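Local coordinates for protein serpin (Taeniopygia guttata, PDB 5HGC) that probably inhibits serine-type endopeptidases as a serpin and binds a cortisol-type steroid, at residues A[46-51]-A[117-122]; A[52-57]-A[302-307]; A[174-179]-A[324-329]; A[204-209]-A[271-276]. One frame throughout, in Å; residues are numbered along the deposited sequence.

Contact 1. Residues A[46-51]-A[117-122]; sequences FAMLAL and DDAKAL. With BDG (2,6-diamino-2,6-dideoxy-alpha-D-glucopyranose), chain F.
Leu51 reaches across to Ala119 with one methyl group: its CD1 lies 3.7 Å from Ala119 CA and touches the backbone of Asp118 just before it. The same CD1 also meets Leu122 CD1, at 3.8 Å, so that in the conformer described here, one of two deposited for Leu51, the branched end is wedged against one full turn of the opposing helix. One turn back, Met48 CG rests on Ala119 CB at 4.1 Å. These contacts belong to two helices of the serpin fold, 39-52 and 113-123; over 46-51 and 117-122 the axes run roughly antiparallel (147°), 9.7 Å apart at closest. Ala119 CB is met by both Met48 CG and Leu51 CD1. No hydrogen bond spans the two segments; their direct contact is van der Waals packing. With chi1 at -171° Met48 leaves on the far side from its own N, and its chain, bent at chi2 and chi3, also packs on Phe115 and Tyr123. Tyr123 also packs on Leu51, and His78 of helix 74-89 touches both leucines. Beside the sugar, Asp118 OD2 accepts a hydrogen bond of 2.7 Å from N2 of the bound diamino sugar, a pairing that charge would strengthen if the amine is protonated. Leu51 CD2 comes within 3.9 Å of O1 of the sugar, and Glu74, Lys75 and His78 complete its pocket.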
loop_
_atom_site.group_PDB
_atom_site.type_symbol
_atom_site.label_atom_id
_atom_site.label_comp_id
_atom_site.label_asym_id
_atom_site.label_seq_id
_atom_site.Cartn_x
_atom_site.Cartn_y
_atom_site.Cartn_z
ATOM N N PHE A 46 0.728 0.155 12.399
ATOM C CA PHE A 46 0.393 1.084 13.485
ATOM C C PHE A 46 -0.695 0.685 14.434
ATOM O O PHE A 46 -0.593 0.979 15.625
ATOM C CB PHE A 46 0.221 2.520 12.981
ATOM C CG PHE A 46 1.527 3.213 12.886
ATOM C CD1 PHE A 46 2.333 3.033 11.772
ATOM C CD2 PHE A 46 2.020 3.901 13.976
ATOM C CE1 PHE A 46 3.615 3.572 11.749
ATOM C CE2 PHE A 46 3.289 4.458 13.963
ATOM C CZ PHE A 46 4.091 4.302 12.848
ATOM N N ALA A 47 -1.712 -0.009 13.938
ATOM C CA ALA A 47 -2.785 -0.469 14.798
ATOM C C ALA A 47 -2.170 -1.468 15.766
ATOM O O ALA A 47 -2.452 -1.455 16.958
ATOM C CB ALA A 47 -3.878 -1.127 13.982
ATOM N N MET A 48 -1.268 -2.290 15.244
ATOM C CA MET A 48 -0.528 -3.222 16.046
ATOM C C MET A 48 0.265 -2.534 17.181
ATOM O O MET A 48 0.188 -2.997 18.326
ATOM C CB MET A 48 0.338 -4.026 15.122
ATOM C CG MET A 48 1.027 -5.189 15.755
ATOM S SD MET A 48 2.731 -4.989 15.288
ATOM C CE MET A 48 3.256 -3.975 16.658
ATOM N N LEU A 49 0.970 -1.427 16.907
ATOM C CA LEU A 49 1.550 -0.647 18.005
ATOM C C LEU A 49 0.531 -0.215 19.021
ATOM O O LEU A 49 0.795 -0.220 20.239
ATOM C CB LEU A 49 2.282 0.597 17.542
ATOM C CG LEU A 49 3.673 0.391 16.967
ATOM C CD1 LEU A 49 4.250 1.780 16.781
ATOM C CD2 LEU A 49 4.581 -0.422 17.882
ATOM N N ALA A 50 -0.648 0.161 18.545
ATOM C CA ALA A 50 -1.699 0.567 19.473
ATOM C C ALA A 50 -1.994 -0.518 20.533
ATOM O O ALA A 50 -2.388 -0.181 21.654
ATOM C CB ALA A 50 -2.959 0.956 18.735
ATOM N N LEU A 51 -1.808 -1.791 20.185
ATOM C CA LEU A 51 -2.012 -2.871 21.160
ATOM C C LEU A 51 -1.224 -2.586 22.401
ATOM O O LEU A 51 -1.735 -2.753 23.509
ATOM C CB LEU A 51 -1.562 -4.243 20.654
ATOM C CG LEU A 51 -2.588 -4.992 19.845
ATOM C CD1 LEU A 51 -2.009 -6.344 19.419
ATOM C CD2 LEU A 51 -3.828 -5.147 20.709
ATOM N N ASP A 117 2.197 -11.982 22.570
ATOM C CA ASP A 117 1.158 -12.980 22.271
ATOM C C ASP A 117 0.011 -12.253 21.539
ATOM O O ASP A 117 -0.407 -12.679 20.509
ATOM C CB ASP A 117 0.658 -13.658 23.552
ATOM C CG ASP A 117 1.572 -14.827 24.048
ATOM O OD1 ASP A 117 2.535 -15.262 23.345
ATOM O OD2 ASP A 117 1.295 -15.363 25.173
ATOM N N ASP A 118 -0.458 -11.135 22.074
ATOM C CA ASP A 118 -1.527 -10.365 21.492
ATOM C C ASP A 118 -1.189 -9.944 20.078
ATOM O O ASP A 118 -2.003 -10.108 19.150
ATOM C CB ASP A 118 -1.737 -9.155 22.368
ATOM C CG ASP A 118 -2.461 -9.509 23.700
ATOM O OD1 ASP A 118 -2.829 -10.713 23.881
ATOM O OD2 ASP A 118 -2.692 -8.595 24.539
ATOM N N ALA A 119 0.050 -9.470 19.889
ATOM C CA ALA A 119 0.439 -8.962 18.610
ATOM C C ALA A 119 0.702 -10.118 17.645
ATOM O O ALA A 119 0.543 -9.928 16.435
ATOM C CB ALA A 119 1.635 -8.005 18.723
ATOM N N LYS A 120 1.086 -11.300 18.135
ATOM C CA LYS A 120 1.222 -12.411 17.232
ATOM C C LYS A 120 -0.180 -12.896 16.797
ATOM O O LYS A 120 -0.436 -13.136 15.602
ATOM C CB LYS A 120 2.004 -13.556 17.851
ATOM C CG LYS A 120 2.022 -14.805 16.960
ATOM C CD LYS A 120 3.244 -15.647 17.211
ATOM C CE LYS A 120 4.312 -15.399 16.138
ATOM N NZ LYS A 120 4.085 -16.197 14.889
ATOM N N ALA A 121 -1.078 -13.039 17.756
ATOM C CA ALA A 121 -2.395 -13.612 17.470
ATOM C C ALA A 121 -3.138 -12.687 16.542
ATOM O O ALA A 121 -3.672 -13.153 15.538
ATOM C CB ALA A 121 -3.210 -13.854 18.757
ATOM N N LEU A 122 -3.135 -11.386 16.842
ATOM C CA LEU A 122 -3.913 -10.442 16.048
ATOM C C LEU A 122 -3.275 -10.044 14.723
ATOM O O LEU A 122 -3.963 -9.891 13.719
ATOM C CB LEU A 122 -4.271 -9.200 16.849
ATOM C CG LEU A 122 -5.287 -9.383 17.971
ATOM C CD1 LEU A 122 -5.288 -8.129 18.871
ATOM C CD2 LEU A 122 -6.668 -9.636 17.380
HETATM C C5 BDG F . -8.368 -5.329 22.811
HETATM O O5 BDG F . -7.215 -4.478 23.105
HETATM C C1 BDG F . -6.297 -4.875 24.188
HETATM O O1 BDG F . -5.116 -4.022 24.222
HETATM C C2 BDG F . -6.010 -6.425 24.244
HETATM N N2 BDG F . -4.633 -6.738 24.612
HETATM C C3 BDG F . -6.539 -7.218 22.997
HETATM O O3 BDG F . -6.288 -8.659 23.062
HETATM C C4 BDG F . -8.041 -6.847 22.744
HETATM O O4 BDG F . -8.587 -7.354 21.523
HETATM C C6 BDG F . -9.543 -5.133 23.798
HETATM N N6 BDG F . -9.752 -3.743 24.176
#

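Contact 2. Residues A[52-57]-A[302-307]; sequences GARSAT and DLSGIT
The guanidinium plane of Arg54 lies over Gly305, whose CA sits 3.3 Å above one face, offset towards the rim beside NH2. In the plane, at the edge, NH2 donates to a water that in turn donates to Gly305 O, while NH1 gives a nearly straight bond of 2.9 Å to Ala53 O; these two edge bonds should fix the rotation of the group. NH1 also bonds to Leu51 O. The contact joins two elements of the serpin fold: the short extended link between helices 39-52 and 55-64, and an Asx turn, formed by Asp302, that leads into the short helix 304-307. Asp302 OD1 accepts from both Ser304 OG and Ser304 N, and this grip holds the carboxylate. Its plane is turned 37° from that of the guanidinium, and OD2 touches Arg54 CB at 3.2 Å instead of pairing with the charge. With CG opposite the backbone N (chi1 -175°), the carboxylate crosses the root of the Arg54 side chain at a slant. Between the backbones, Arg54 N donates to Asp302 O at 2.9 Å, and Ala53 CA adds a CA-H...O contact to the same oxygen at 3.3 Å. Beside these polar links Ala53 CB meets Leu303 CD2 at 3.6 Å, and Ile306 CG1 lies 3.7 Å from Gly52 CA. A second water bonds Ser55 OG and, weakly, Asp302 OD2. Further along, Asp302 N donates to Thr57 OG1 at 2.9 Å in an almost linear bond (172°).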
loop_
_atom_site.group_PDB
_atom_site.type_symbol
_atom_site.label_atom_id
_atom_site.label_comp_id
_atom_site.label_asym_id
_atom_site.label_seq_id
_atom_site.Cartn_x
_atom_site.Cartn_y
_atom_site.Cartn_z
ATOM N N GLY A 52 0.022 -2.149 22.190
ATOM C CA GLY A 52 0.897 -1.846 23.286
ATOM C C GLY A 52 0.902 -0.429 23.832
ATOM O O GLY A 52 1.657 -0.168 24.773
ATOM N N ALA A 53 0.117 0.483 23.250
ATOM C CA ALA A 53 0.189 1.887 23.626
ATOM C C ALA A 53 -0.868 2.153 24.661
ATOM O O ALA A 53 -1.824 1.375 24.806
ATOM C CB ALA A 53 0.051 2.807 22.423
ATOM N N ARG A 54 -0.661 3.224 25.432
ATOM C CA ARG A 54 -1.603 3.634 26.463
ATOM C C ARG A 54 -1.906 5.126 26.313
ATOM O O ARG A 54 -1.108 5.872 25.702
ATOM C CB ARG A 54 -1.084 3.265 27.874
ATOM C CG ARG A 54 -0.976 1.753 28.180
ATOM C CD ARG A 54 -2.268 0.888 28.140
ATOM N NE ARG A 54 -1.987 -0.558 28.380
ATOM C CZ ARG A 54 -1.635 -1.494 27.456
ATOM N NH1 ARG A 54 -1.516 -1.202 26.143
ATOM N NH2 ARG A 54 -1.414 -2.766 27.846
ATOM N N SER A 55 -3.068 5.554 26.830
ATOM C CA SER A 55 -3.381 6.982 26.954
ATOM C C SER A 55 -3.329 7.757 25.610
ATOM O O SER A 55 -3.945 7.343 24.615
ATOM C CB SER A 55 -2.491 7.636 28.045
ATOM O OG SER A 55 -2.958 7.227 29.324
ATOM N N ALA A 56 -2.580 8.860 25.586
ATOM C CA ALA A 56 -2.604 9.777 24.465
ATOM C C ALA A 56 -1.757 9.246 23.320
ATOM O O ALA A 56 -2.047 9.548 22.147
ATOM C CB ALA A 56 -2.127 11.162 24.892
ATOM N N THR A 57 -0.717 8.467 23.651
ATOM C CA THR A 57 0.019 7.717 22.611
ATOM C C THR A 57 -0.934 6.830 21.794
ATOM O O THR A 57 -0.914 6.860 20.582
ATOM C CB THR A 57 1.152 6.886 23.190
ATOM O OG1 THR A 57 1.957 7.770 23.936
ATOM C CG2 THR A 57 2.044 6.283 22.072
ATOM N N ASP A 302 3.904 6.535 25.642
ATOM C CA ASP A 302 3.566 5.500 26.614
ATOM C C ASP A 302 3.346 4.188 25.837
ATOM O O ASP A 302 2.206 3.856 25.393
ATOM C CB ASP A 302 2.338 5.875 27.421
ATOM C CG ASP A 302 2.038 4.886 28.514
ATOM O OD1 ASP A 302 2.763 3.859 28.603
ATOM O OD2 ASP A 302 1.094 5.141 29.315
ATOM N N LEU A 303 4.449 3.469 25.633
ATOM C CA LEU A 303 4.408 2.079 25.128
ATOM C C LEU A 303 4.563 1.006 26.245
ATOM O O LEU A 303 5.204 -0.051 26.050
ATOM C CB LEU A 303 5.397 1.888 23.957
ATOM C CG LEU A 303 5.045 2.759 22.726
ATOM C CD1 LEU A 303 6.121 2.601 21.679
ATOM C CD2 LEU A 303 3.661 2.477 22.111
ATOM N N SER A 304 3.938 1.279 27.399
ATOM C CA SER A 304 4.164 0.460 28.587
ATOM C C SER A 304 3.553 -0.923 28.434
ATOM O O SER A 304 4.024 -1.860 29.076
ATOM C CB SER A 304 3.684 1.152 29.867
ATOM O OG SER A 304 2.272 1.322 29.868
ATOM N N GLY A 305 2.539 -1.044 27.560
ATOM C CA GLY A 305 1.989 -2.313 27.131
ATOM C C GLY A 305 2.963 -3.190 26.385
ATOM O O GLY A 305 2.710 -4.405 26.251
ATOM N N ILE A 306 4.081 -2.622 25.906
ATOM C CA ILE A 306 5.146 -3.441 25.208
ATOM C C ILE A 306 6.233 -3.942 26.160
ATOM O O ILE A 306 6.551 -5.126 26.184
ATOM C CB ILE A 306 5.738 -2.716 23.950
ATOM C CG1 ILE A 306 4.574 -2.354 22.957
ATOM C CG2 ILE A 306 6.826 -3.538 23.250
ATOM C CD1 ILE A 306 4.966 -1.465 21.796
ATOM N N THR A 307 6.786 -3.034 26.965
ATOM C CA THR A 307 7.985 -3.327 27.777
ATOM C C THR A 307 7.604 -3.492 29.247
ATOM O O THR A 307 8.385 -4.006 30.024
ATOM C CB THR A 307 9.022 -2.175 27.695
ATOM O OG1 THR A 307 8.445 -1.003 28.272
ATOM C CG2 THR A 307 9.366 -1.870 26.307
HETATM O O HOH W 1 0.033 -5.040 26.348
HETATM O O HOH W 2 -0.895 7.266 30.906
#

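Contact 3. Residues A[174-179]-A[324-329]; sequences YFKGSW and DVDEKG. Unlike the reference sequence in segment 174-179: Ser178 (reference Asn).
Tyr174 and Asp324 meet in what serpin nomenclature calls the breach, where the parallel strands 167-176 and 316-325 of the large central sheet begin to part. Tyr174 OH donates to Asp324 OD2 at 2.7 Å, reaching the anti side of a carboxylate that stands at 71° to the ring; Asp324 OD1 is taken by Ser277. Beside it Asp324 N bonds to Phe175 O (3.1 Å). Past this pair the backbones bow apart around one water, which accepts from Gly177 N and donates to Asp324 O, and close again at Trp179. Lys176, extended from a chi1 of 172°, passes over Asp324 CB and forms a salt bridge from NZ to Asp326 OD2 at 2.8 Å, arriving from above the carboxylate plane. Asp326 OD1 accepts from Lys328 N, forming an Asx turn. Trp179 N donates to Lys328 O (3.1 Å), though the Lys328-Gly329 end is less certain; NE1, at the ring edge, makes a weak, bent bond to Asp326 O, and the indole stacks on Tyr229. Since the strands are neighbours here, the reactive loop is not inserted between them; insertion, as in inhibitory serpins, would probably require parting them and losing links such as Tyr174 OH to Asp324 OD2.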
loop_
_atom_site.group_PDB
_atom_site.type_symbol
_atom_site.label_atom_id
_atom_site.label_comp_id
_atom_site.label_asym_id
_atom_site.label_seq_id
_atom_site.Cartn_x
_atom_site.Cartn_y
_atom_site.Cartn_z
ATOM N N TYR A 174 5.333 -7.382 -0.888
ATOM C CA TYR A 174 5.557 -7.551 -2.322
ATOM C C TYR A 174 4.250 -8.132 -2.925
ATOM O O TYR A 174 3.587 -8.986 -2.295
ATOM C CB TYR A 174 6.740 -8.504 -2.623
ATOM C CG TYR A 174 6.769 -8.989 -4.076
ATOM C CD1 TYR A 174 7.434 -8.240 -5.091
ATOM C CD2 TYR A 174 6.102 -10.186 -4.469
ATOM C CE1 TYR A 174 7.485 -8.699 -6.421
ATOM C CE2 TYR A 174 6.112 -10.622 -5.811
ATOM C CZ TYR A 174 6.794 -9.876 -6.764
ATOM O OH TYR A 174 6.807 -10.317 -8.053
ATOM N N PHE A 175 3.900 -7.687 -4.142
ATOM C CA PHE A 175 2.764 -8.244 -4.836
ATOM C C PHE A 175 3.057 -8.322 -6.324
ATOM O O PHE A 175 3.745 -7.456 -6.899
ATOM C CB PHE A 175 1.497 -7.406 -4.524
ATOM C CG PHE A 175 0.212 -7.921 -5.170
ATOM C CD1 PHE A 175 -0.445 -9.080 -4.679
ATOM C CD2 PHE A 175 -0.346 -7.263 -6.276
ATOM C CE1 PHE A 175 -1.628 -9.558 -5.277
ATOM C CE2 PHE A 175 -1.526 -7.744 -6.872
ATOM C CZ PHE A 175 -2.174 -8.897 -6.376
ATOM N N LYS A 176 2.543 -9.374 -6.942
ATOM C CA LYS A 176 2.400 -9.478 -8.403
ATOM C C LYS A 176 1.061 -10.138 -8.666
ATOM O O LYS A 176 0.748 -11.262 -8.174
ATOM C CB LYS A 176 3.533 -10.278 -9.026
ATOM C CG LYS A 176 3.360 -10.589 -10.507
ATOM C CD LYS A 176 4.718 -10.852 -11.164
ATOM C CE LYS A 176 4.547 -11.162 -12.628
ATOM N NZ LYS A 176 5.688 -11.861 -13.260
ATOM N N GLY A 177 0.218 -9.443 -9.400
ATOM C CA GLY A 177 -1.077 -10.019 -9.605
ATOM C C GLY A 177 -1.068 -10.891 -10.839
ATOM O O GLY A 177 -0.276 -10.674 -11.770
ATOM N N SER A 178 -1.969 -11.856 -10.869
ATOM C CA SER A 178 -2.304 -12.449 -12.144
ATOM C C SER A 178 -3.554 -11.765 -12.784
ATOM O O SER A 178 -4.630 -11.676 -12.148
ATOM C CB SER A 178 -2.516 -13.945 -11.968
ATOM O OG SER A 178 -2.647 -14.546 -13.228
ATOM N N TRP A 179 -3.406 -11.311 -14.028
ATOM C CA TRP A 179 -4.475 -10.595 -14.721
ATOM C C TRP A 179 -5.679 -11.468 -15.068
ATOM O O TRP A 179 -5.493 -12.534 -15.661
ATOM C CB TRP A 179 -3.947 -9.968 -16.017
ATOM C CG TRP A 179 -3.066 -8.801 -15.798
ATOM C CD1 TRP A 179 -1.795 -8.631 -16.316
ATOM C CD2 TRP A 179 -3.363 -7.613 -15.031
ATOM N NE1 TRP A 179 -1.288 -7.422 -15.872
ATOM C CE2 TRP A 179 -2.228 -6.778 -15.098
ATOM C CE3 TRP A 179 -4.461 -7.194 -14.259
ATOM C CZ2 TRP A 179 -2.165 -5.514 -14.441
ATOM C CZ3 TRP A 179 -4.397 -5.917 -13.608
ATOM C CH2 TRP A 179 -3.253 -5.111 -13.699
ATOM N N ASP A 324 5.338 -6.023 -9.076
ATOM C CA ASP A 324 5.623 -6.214 -10.481
ATOM C C ASP A 324 4.327 -6.252 -11.294
ATOM O O ASP A 324 3.267 -6.824 -10.844
ATOM C CB ASP A 324 6.378 -7.525 -10.723
ATOM C CG ASP A 324 7.752 -7.515 -10.138
ATOM O OD1 ASP A 324 8.434 -6.472 -10.235
ATOM O OD2 ASP A 324 8.140 -8.554 -9.562
ATOM N N VAL A 325 4.431 -5.671 -12.498
ATOM C CA VAL A 325 3.361 -5.690 -13.488
ATOM C C VAL A 325 3.897 -6.214 -14.795
ATOM O O VAL A 325 4.886 -5.668 -15.369
ATOM C CB VAL A 325 2.826 -4.263 -13.713
ATOM C CG1 VAL A 325 1.754 -4.235 -14.823
ATOM C CG2 VAL A 325 2.299 -3.705 -12.396
ATOM N N ASP A 326 3.237 -7.253 -15.290
ATOM C CA ASP A 326 3.549 -7.747 -16.606
ATOM C C ASP A 326 2.318 -8.376 -17.308
ATOM O O ASP A 326 1.195 -8.200 -16.818
ATOM C CB ASP A 326 4.822 -8.630 -16.560
ATOM C CG ASP A 326 4.586 -10.059 -16.018
ATOM O OD1 ASP A 326 3.436 -10.545 -15.830
ATOM O OD2 ASP A 326 5.624 -10.714 -15.785
ATOM N N GLU A 327 2.518 -9.085 -18.437
ATOM C CA GLU A 327 1.421 -9.575 -19.304
ATOM C C GLU A 327 0.576 -10.670 -18.710
ATOM O O GLU A 327 -0.553 -10.840 -19.136
ATOM C CB GLU A 327 1.920 -10.048 -20.674
ATOM C CG GLU A 327 2.618 -9.001 -21.522
ATOM C CD GLU A 327 4.105 -8.949 -21.247
ATOM O OE1 GLU A 327 4.884 -8.311 -22.011
ATOM O OE2 GLU A 327 4.518 -9.558 -20.240
ATOM N N LYS A 328 1.093 -11.408 -17.735
ATOM C CA LYS A 328 0.467 -12.693 -17.290
ATOM C C LYS A 328 -0.800 -12.473 -16.476
ATOM O O LYS A 328 -0.824 -11.564 -15.701
ATOM C CB LYS A 328 1.493 -13.511 -16.508
ATOM C CG LYS A 328 2.833 -13.520 -17.227
ATOM C CD LYS A 328 3.777 -14.545 -16.634
ATOM C CE LYS A 328 5.193 -14.347 -17.179
ATOM N NZ LYS A 328 5.952 -15.612 -16.963
ATOM N N GLY A 329 -1.828 -13.305 -16.555
ATOM C CA GLY A 329 -1.793 -14.669 -17.049
ATOM C C GLY A 329 -3.180 -15.179 -16.795
ATOM O O GLY A 329 -3.973 -14.469 -16.212
HETATM O O HOH W 3 0.498 -7.147 -10.870
#

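Contact 4. Residues A[204-209]-A[271-276]; sequences PMMYQM and LYFPKF
Met206 CE meets the edge of the Phe273 ring, in its plane, 3.8 Å from CD2, on the buried face of an antiparallel strand pair, 200-209 with the first part of 265-283, in serpin sheet C, which also holds strands 189-194 and 348-350. Val325 packs on both side chains. Across the pair, Met206 CG also lies 3.7 Å from Lys275 CB. The other face carries Met205, Tyr207, Tyr272 and Pro274. Here Tyr207 CD1 sits over one face of the Tyr272 ring, 3.2 Å above its plane near the rim, the two rings inclined at 46°; the different first torsions (chi1 171° for Tyr207, -72° for Tyr272) tip the rings towards each other. Met205, bent at chi2, sets CG against Tyr272 CB at 3.9 Å and its SD beside the ring of Pro274, while Arg191 makes a cation-pi contact with Tyr272. Backbone bonds tie the hydrogen-bonded pairs Met206 with Phe273 and Gln208 with Leu271 in both directions, whereas the intervening pair, Tyr207 with Tyr272, instead places CA-H groups against Met206 O and Leu271 O. Outward, Tyr207 OH bonds to Asn270 OD1, and at the opposite end Lys275 N donates to Pro204 O at 2.7 Å.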
loop_
_atom_site.group_PDB
_atom_site.type_symbol
_atom_site.label_atom_id
_atom_site.label_comp_id
_atom_site.label_asym_id
_atom_site.label_seq_id
_atom_site.Cartn_x
_atom_site.Cartn_y
_atom_site.Cartn_z
ATOM N N PRO A 204 8.662 -1.103 -21.937
ATOM C CA PRO A 204 7.889 -2.105 -22.690
ATOM C C PRO A 204 6.372 -1.897 -22.462
ATOM O O PRO A 204 5.852 -2.101 -21.354
ATOM C CB PRO A 204 8.395 -3.465 -22.157
ATOM C CG PRO A 204 9.106 -3.159 -20.877
ATOM C CD PRO A 204 9.525 -1.699 -20.903
ATOM N N MET A 205 5.696 -1.446 -23.518
ATOM C CA MET A 205 4.280 -1.113 -23.481
ATOM C C MET A 205 3.456 -2.331 -23.903
ATOM O O MET A 205 3.605 -2.833 -25.012
ATOM C CB MET A 205 4.048 0.074 -24.386
ATOM C CG MET A 205 2.663 0.652 -24.302
ATOM S SD MET A 205 2.402 1.533 -22.763
ATOM C CE MET A 205 3.340 3.070 -22.877
ATOM N N MET A 206 2.655 -2.853 -22.968
ATOM C CA MET A 206 1.840 -4.030 -23.223
ATOM C C MET A 206 0.609 -3.556 -23.947
ATOM O O MET A 206 0.305 -2.353 -23.910
ATOM C CB MET A 206 1.425 -4.699 -21.938
ATOM C CG MET A 206 2.554 -4.921 -20.961
ATOM S SD MET A 206 1.946 -5.891 -19.568
ATOM C CE MET A 206 1.110 -4.694 -18.496
ATOM N N TYR A 207 -0.078 -4.495 -24.604
ATOM C CA TYR A 207 -1.204 -4.223 -25.480
ATOM C C TYR A 207 -2.222 -5.304 -25.345
ATOM O O TYR A 207 -1.911 -6.519 -25.319
ATOM C CB TYR A 207 -0.792 -4.137 -26.975
ATOM C CG TYR A 207 -2.007 -4.061 -27.880
ATOM C CD1 TYR A 207 -2.723 -2.860 -28.006
ATOM C CD2 TYR A 207 -2.492 -5.214 -28.576
ATOM C CE1 TYR A 207 -3.851 -2.768 -28.797
ATOM C CE2 TYR A 207 -3.641 -5.139 -29.379
ATOM C CZ TYR A 207 -4.324 -3.903 -29.484
ATOM O OH TYR A 207 -5.510 -3.787 -30.212
ATOM N N GLN A 208 -3.462 -4.859 -25.347
ATOM C CA GLN A 208 -4.586 -5.759 -25.341
ATOM C C GLN A 208 -5.804 -5.043 -25.942
ATOM O O GLN A 208 -5.998 -3.827 -25.762
ATOM C CB GLN A 208 -4.823 -6.128 -23.892
ATOM C CG GLN A 208 -5.662 -7.339 -23.666
ATOM C CD GLN A 208 -6.159 -7.413 -22.242
ATOM O OE1 GLN A 208 -7.235 -7.962 -22.035
ATOM N NE2 GLN A 208 -5.403 -6.855 -21.249
ATOM N N MET A 209 -6.634 -5.791 -26.650
ATOM C CA MET A 209 -7.900 -5.242 -27.174
ATOM C C MET A 209 -9.088 -5.965 -26.544
ATOM O O MET A 209 -9.097 -7.175 -26.522
ATOM C CB MET A 209 -7.906 -5.395 -28.685
ATOM C CG MET A 209 -9.072 -4.709 -29.387
ATOM S SD MET A 209 -9.118 -4.895 -31.190
ATOM C CE MET A 209 -9.274 -6.694 -31.391
ATOM N N LEU A 271 -5.963 -1.015 -25.501
ATOM C CA LEU A 271 -5.357 -0.662 -24.212
ATOM C C LEU A 271 -3.873 -0.899 -24.299
ATOM O O LEU A 271 -3.425 -2.005 -24.687
ATOM C CB LEU A 271 -5.979 -1.409 -23.024
ATOM C CG LEU A 271 -5.508 -0.949 -21.632
ATOM C CD1 LEU A 271 -5.775 0.521 -21.287
ATOM C CD2 LEU A 271 -6.120 -1.883 -20.579
ATOM N N TYR A 272 -3.146 0.168 -23.978
ATOM C CA TYR A 272 -1.726 0.156 -23.921
ATOM C C TYR A 272 -1.333 0.501 -22.501
ATOM O O TYR A 272 -1.726 1.546 -21.953
ATOM C CB TYR A 272 -1.131 1.158 -24.906
ATOM C CG TYR A 272 -1.253 0.743 -26.344
ATOM C CD1 TYR A 272 -0.268 -0.047 -26.951
ATOM C CD2 TYR A 272 -2.346 1.151 -27.110
ATOM C CE1 TYR A 272 -0.377 -0.435 -28.278
ATOM C CE2 TYR A 272 -2.462 0.775 -28.429
ATOM C CZ TYR A 272 -1.478 -0.015 -29.006
ATOM O OH TYR A 272 -1.628 -0.415 -30.307
ATOM N N PHE A 273 -0.557 -0.386 -21.899
ATOM C CA PHE A 273 -0.197 -0.238 -20.490
ATOM C C PHE A 273 1.200 -0.744 -20.249
ATOM O O PHE A 273 1.519 -1.801 -20.722
ATOM C CB PHE A 273 -1.192 -0.940 -19.571
ATOM C CG PHE A 273 -1.018 -0.561 -18.141
ATOM C CD1 PHE A 273 -1.345 0.713 -17.711
ATOM C CD2 PHE A 273 -0.461 -1.458 -17.234
ATOM C CE1 PHE A 273 -1.169 1.101 -16.395
ATOM C CE2 PHE A 273 -0.260 -1.087 -15.894
ATOM C CZ PHE A 273 -0.619 0.201 -15.472
ATOM N N PRO A 274 2.049 0.013 -19.542
ATOM C CA PRO A 274 3.453 -0.452 -19.459
ATOM C C PRO A 274 3.676 -1.760 -18.612
ATOM O O PRO A 274 3.003 -1.955 -17.606
ATOM C CB PRO A 274 4.167 0.731 -18.819
ATOM C CG PRO A 274 3.128 1.473 -18.076
ATOM C CD PRO A 274 1.862 1.309 -18.863
ATOM N N LYS A 275 4.538 -2.662 -19.092
ATOM C CA LYS A 275 5.166 -3.678 -18.271
ATOM C C LYS A 275 6.250 -2.984 -17.467
ATOM O O LYS A 275 7.179 -2.447 -18.037
ATOM C CB LYS A 275 5.786 -4.772 -19.133
ATOM C CG LYS A 275 6.632 -5.776 -18.352
ATOM C CD LYS A 275 7.258 -6.856 -19.227
ATOM C CE LYS A 275 8.590 -7.332 -18.650
ATOM N NZ LYS A 275 9.079 -8.501 -19.419
ATOM N N PHE A 276 6.135 -3.016 -16.143
ATOM C CA PHE A 276 7.092 -2.369 -15.244
ATOM C C PHE A 276 7.096 -2.971 -13.790
ATOM O O PHE A 276 6.266 -3.834 -13.428
ATOM C CB PHE A 276 6.791 -0.876 -15.216
ATOM C CG PHE A 276 5.621 -0.516 -14.342
ATOM C CD1 PHE A 276 4.323 -0.776 -14.759
ATOM C CD2 PHE A 276 5.816 0.061 -13.070
ATOM C CE1 PHE A 276 3.226 -0.471 -13.958
ATOM C CE2 PHE A 276 4.710 0.404 -12.271
ATOM C CZ PHE A 276 3.418 0.133 -12.713
#

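Overall arrangement
From the N terminus, 46-51 and then 52-57 open contacts 1 and 2. Contact 1 closes at 117-122, tying helix 39-52 to helix 113-123. Contact 2 closes only at 302-307, so contacts 1 and 2 cross; it ties the link between helices 39-52 and 55-64 to the turn before helix 304-307. Segment 174-179 opens contact 3, and contact 4 (204-209 with 271-276), joining strands 200-209 and 265-283, lies within contacts 2 and 3. Contact 3 ends last, at 324-329, joining strands 167-176 and 316-325 and crossing contact 2. Contacts 1 and 2 touch through Leu49 and Ile306; contacts 3 and 4 meet at the far end through Val325 and Phe276.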